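Local coordinates for holo-[acyl-carrier-protein] synthase (Thermotoga maritima, PDB 5XUM) that is a holo-acyl-carrier-protein synthase of the AcpS type, a member of the 4'-phosphopantetheinyl transferase superfamily, at residues A[109-120]-A[130-141]. Sequence-based numbering, arbitrary orientation.
Sequences KRKGDIIVEGDE and LERSVEGWEIET
Val116 and Trp137 pair through two backbone hydrogen bonds. Val116 N reaches Trp137 O at 2.8 Å, and Trp137 N reaches Val116 O at 2.7 Å. Ile139 N adds a nearly straight hydrogen bond to Ile114 O. The tight part lies on the face with Ile114, Val116 and Ile139. There the end of Ile139 meets both neighbours, with Ile139 CD1 3.8 Å from Val116 CG2. Leu123 of helix 120-126 and Phe127 cover this side. On the other face, Ile115 CG2 packs against the Glu135-Gly136 link and its CD1 against Glu138.

Two carboxylates hold the turn before strand 114-117. Glu140 OE1 takes Gly112 N at 2.7 Å, on its anti side and 29° out of the carboxylate plane. Lys109 NZ bridges weakly to Glu140 OE1 and bonds Thr141 O at 3.1 Å. Glu138, with CG anti to the backbone N (chi1 -171°) and extended beyond, carries OE1 to Asp113 N at 3.0 Å.

The other end is looser and more solvent-exposed. Arg132 CD sits over the centre of the Trp137 ring, 3.6 Å above its plane. Arg132 NH2 meets the syn lone pair of Glu117 OE2 at 3.0 Å, a salt bridge with nearly coplanar groups. Glu120 CG makes an off-centre CH-pi contact on the ring's opposite face, while its carboxylate pairs with Arg124. Strands 114-117 and 137-140 are central in a four-stranded antiparallel sheet, edged by 158-162 and hairpin partner 128-132, which carries a classic beta bulge at Leu130-Glu131.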
# COMPACT_ATOMS: atom_id res chain seq x y z
N LYS A 109 0.67 8.62 -6.93
CA LYS A 109 0.76 9.46 -8.12
C LYS A 109 0.98 8.56 -9.33
O LYS A 109 2.03 7.94 -9.48
CB LYS A 109 1.88 10.50 -7.98
CG LYS A 109 2.26 11.25 -9.26
CD LYS A 109 1.10 12.02 -9.86
CE LYS A 109 1.48 12.66 -11.19
NZ LYS A 109 0.28 13.01 -11.99
N ARG A 110 -0.04 8.49 -10.19
CA ARG A 110 0.07 7.77 -11.45
C ARG A 110 0.39 8.75 -12.56
O ARG A 110 -0.10 9.88 -12.56
CB ARG A 110 -1.23 7.05 -11.79
CG ARG A 110 -1.55 5.84 -10.93
CD ARG A 110 -2.69 5.07 -11.58
NE ARG A 110 -3.37 4.16 -10.65
CZ ARG A 110 -4.51 3.54 -10.92
NH1 ARG A 110 -5.12 3.74 -12.08
NH2 ARG A 110 -5.06 2.73 -10.02
N LYS A 111 1.21 8.30 -13.51
CA LYS A 111 1.43 9.03 -14.75
C LYS A 111 0.09 9.15 -15.47
O LYS A 111 -0.61 8.16 -15.66
CB LYS A 111 2.45 8.29 -15.62
CG LYS A 111 2.68 8.87 -17.01
CD LYS A 111 3.55 7.95 -17.85
CE LYS A 111 3.57 8.34 -19.32
NZ LYS A 111 4.37 9.57 -19.58
N GLY A 112 -0.28 10.38 -15.83
CA GLY A 112 -1.53 10.64 -16.54
C GLY A 112 -2.76 10.49 -15.66
O GLY A 112 -2.74 10.88 -14.48
N ASP A 113 -3.82 9.93 -16.24
CA ASP A 113 -5.10 9.70 -15.55
C ASP A 113 -5.78 10.98 -15.06
O ASP A 113 -6.54 10.97 -14.09
CB ASP A 113 -4.96 8.67 -14.41
CG ASP A 113 -5.38 7.27 -14.82
OD1 ASP A 113 -6.45 7.12 -15.43
OD2 ASP A 113 -4.64 6.32 -14.51
N ILE A 114 -5.48 12.08 -15.75
CA ILE A 114 -6.13 13.36 -15.51
C ILE A 114 -6.82 13.75 -16.82
O ILE A 114 -6.17 13.94 -17.84
CB ILE A 114 -5.12 14.43 -15.06
CG1 ILE A 114 -4.54 14.06 -13.68
CG2 ILE A 114 -5.76 15.81 -15.00
CD1 ILE A 114 -3.12 14.53 -13.46
N ILE A 115 -8.15 13.84 -16.78
CA ILE A 115 -8.95 14.08 -17.98
C ILE A 115 -9.43 15.52 -18.03
O ILE A 115 -10.03 16.02 -17.08
CB ILE A 115 -10.16 13.10 -18.08
CG1 ILE A 115 -9.75 11.65 -17.77
CG2 ILE A 115 -10.84 13.22 -19.45
CD1 ILE A 115 -8.71 11.05 -18.70
N VAL A 116 -9.14 16.19 -19.15
CA VAL A 116 -9.46 17.60 -19.36
C VAL A 116 -10.13 17.80 -20.72
O VAL A 116 -9.66 17.27 -21.73
CB VAL A 116 -8.20 18.49 -19.26
CG1 VAL A 116 -8.51 19.93 -19.61
CG2 VAL A 116 -7.57 18.41 -17.88
N GLU A 117 -11.22 18.56 -20.74
CA GLU A 117 -11.90 18.91 -21.99
C GLU A 117 -11.57 20.34 -22.40
O GLU A 117 -11.71 21.27 -21.60
CB GLU A 117 -13.41 18.71 -21.85
CG GLU A 117 -14.22 18.94 -23.13
CD GLU A 117 -14.06 17.82 -24.15
OE1 GLU A 117 -15.04 17.07 -24.36
OE2 GLU A 117 -12.97 17.69 -24.75
N GLY A 118 -11.14 20.51 -23.65
CA GLY A 118 -10.81 21.83 -24.19
C GLY A 118 -10.07 21.81 -25.52
O GLY A 118 -9.97 20.76 -26.16
N ASP A 119 -9.55 22.97 -25.92
CA ASP A 119 -8.82 23.11 -27.18
C ASP A 119 -7.49 22.36 -27.14
O ASP A 119 -6.70 22.53 -26.21
CB ASP A 119 -8.59 24.60 -27.49
CG ASP A 119 -7.75 24.81 -28.75
OD1 ASP A 119 -8.15 24.32 -29.83
OD2 ASP A 119 -6.70 25.48 -28.65
N GLU A 120 -7.26 21.55 -28.17
CA GLU A 120 -6.06 20.71 -28.27
C GLU A 120 -4.77 21.54 -28.24
O GLU A 120 -3.82 21.19 -27.53
CB GLU A 120 -6.11 19.87 -29.55
CG GLU A 120 -5.00 18.84 -29.68
CD GLU A 120 -5.07 18.04 -30.97
OE1 GLU A 120 -4.01 17.53 -31.41
OE2 GLU A 120 -6.17 17.91 -31.55
N LEU A 130 -1.48 12.91 -23.72
CA LEU A 130 -1.23 11.48 -23.91
C LEU A 130 -2.22 10.78 -24.84
O LEU A 130 -1.82 10.17 -25.82
CB LEU A 130 -1.17 10.76 -22.55
CG LEU A 130 -0.04 11.12 -21.59
CD1 LEU A 130 -0.37 10.68 -20.17
CD2 LEU A 130 1.29 10.53 -22.05
N GLU A 131 -3.51 10.88 -24.52
CA GLU A 131 -4.56 10.19 -25.27
C GLU A 131 -5.85 10.99 -25.36
O GLU A 131 -6.11 11.88 -24.54
CB GLU A 131 -4.85 8.82 -24.66
CG GLU A 131 -3.97 7.69 -25.18
CD GLU A 131 -4.38 6.33 -24.64
OE1 GLU A 131 -5.59 6.09 -24.44
OE2 GLU A 131 -3.48 5.48 -24.43
N ARG A 132 -6.67 10.67 -26.36
CA ARG A 132 -8.00 11.25 -26.52
C ARG A 132 -9.06 10.18 -26.27
O ARG A 132 -8.96 9.06 -26.77
CB ARG A 132 -8.15 11.86 -27.93
CG ARG A 132 -9.55 12.34 -28.28
CD ARG A 132 -9.95 13.60 -27.53
NE ARG A 132 -11.40 13.81 -27.54
CZ ARG A 132 -12.03 14.80 -26.92
NH1 ARG A 132 -13.35 14.89 -26.99
NH2 ARG A 132 -11.35 15.71 -26.23
N SER A 133 -10.08 10.54 -25.49
CA SER A 133 -11.21 9.66 -25.21
C SER A 133 -12.52 10.43 -25.34
O SER A 133 -12.53 11.61 -25.67
CB SER A 133 -11.07 9.04 -23.82
OG SER A 133 -11.08 10.04 -22.81
N VAL A 134 -13.63 9.75 -25.06
CA VAL A 134 -14.96 10.36 -25.11
C VAL A 134 -15.12 11.41 -24.00
O VAL A 134 -15.80 12.42 -24.19
CB VAL A 134 -16.09 9.29 -25.01
CG1 VAL A 134 -17.45 9.90 -25.33
CG2 VAL A 134 -15.81 8.12 -25.95
N GLU A 135 -14.48 11.16 -22.86
CA GLU A 135 -14.53 12.08 -21.72
C GLU A 135 -13.69 13.35 -21.96
O GLU A 135 -14.02 14.42 -21.44
CB GLU A 135 -14.08 11.39 -20.43
CG GLU A 135 -15.02 10.31 -19.93
CD GLU A 135 -14.65 8.92 -20.41
OE1 GLU A 135 -14.59 8.70 -21.64
OE2 GLU A 135 -14.44 8.03 -19.55
N GLY A 136 -12.60 13.21 -22.72
CA GLY A 136 -11.74 14.34 -23.05
C GLY A 136 -10.30 13.96 -23.33
O GLY A 136 -10.01 12.83 -23.74
N TRP A 137 -9.39 14.91 -23.10
CA TRP A 137 -7.96 14.69 -23.28
C TRP A 137 -7.32 14.21 -22.01
O TRP A 137 -7.57 14.76 -20.93
CB TRP A 137 -7.27 15.97 -23.74
CG TRP A 137 -7.73 16.47 -25.09
CD1 TRP A 137 -8.68 17.45 -25.36
CD2 TRP A 137 -7.27 16.02 -26.41
NE1 TRP A 137 -8.84 17.63 -26.71
CE2 TRP A 137 -8.02 16.80 -27.40
CE3 TRP A 137 -6.34 15.08 -26.86
CZ2 TRP A 137 -7.83 16.64 -28.76
CZ3 TRP A 137 -6.16 14.92 -28.24
CH2 TRP A 137 -6.89 15.68 -29.17
N GLU A 138 -6.49 13.17 -22.12
CA GLU A 138 -5.70 12.70 -20.98
C GLU A 138 -4.36 13.42 -20.98
O GLU A 138 -3.62 13.38 -21.96
CB GLU A 138 -5.50 11.18 -21.03
CG GLU A 138 -4.88 10.61 -19.76
CD GLU A 138 -4.50 9.14 -19.86
OE1 GLU A 138 -3.86 8.63 -18.92
OE2 GLU A 138 -4.85 8.48 -20.87
N ILE A 139 -4.06 14.09 -19.86
CA ILE A 139 -2.81 14.83 -19.72
C ILE A 139 -1.99 14.34 -18.53
O ILE A 139 -2.53 13.73 -17.60
CB ILE A 139 -3.06 16.36 -19.58
CG1 ILE A 139 -3.89 16.68 -18.33
CG2 ILE A 139 -3.71 16.92 -20.84
CD1 ILE A 139 -3.79 18.11 -17.86
N GLU A 140 -0.69 14.58 -18.58
CA GLU A 140 0.17 14.41 -17.41
C GLU A 140 0.49 15.79 -16.84
O GLU A 140 0.96 16.67 -17.56
CB GLU A 140 1.45 13.63 -17.76
CG GLU A 140 2.57 13.72 -16.72
CD GLU A 140 2.19 13.23 -15.32
OE1 GLU A 140 1.13 12.58 -15.16
OE2 GLU A 140 2.96 13.48 -14.38
N THR A 141 0.20 15.96 -15.56
CA THR A 141 0.55 17.19 -14.84
C THR A 141 0.78 16.91 -13.36
O THR A 141 0.19 16.00 -12.78
CB THR A 141 -0.50 18.31 -15.04
OG1 THR A 141 -0.11 19.47 -14.29
CG2 THR A 141 -1.89 17.87 -14.58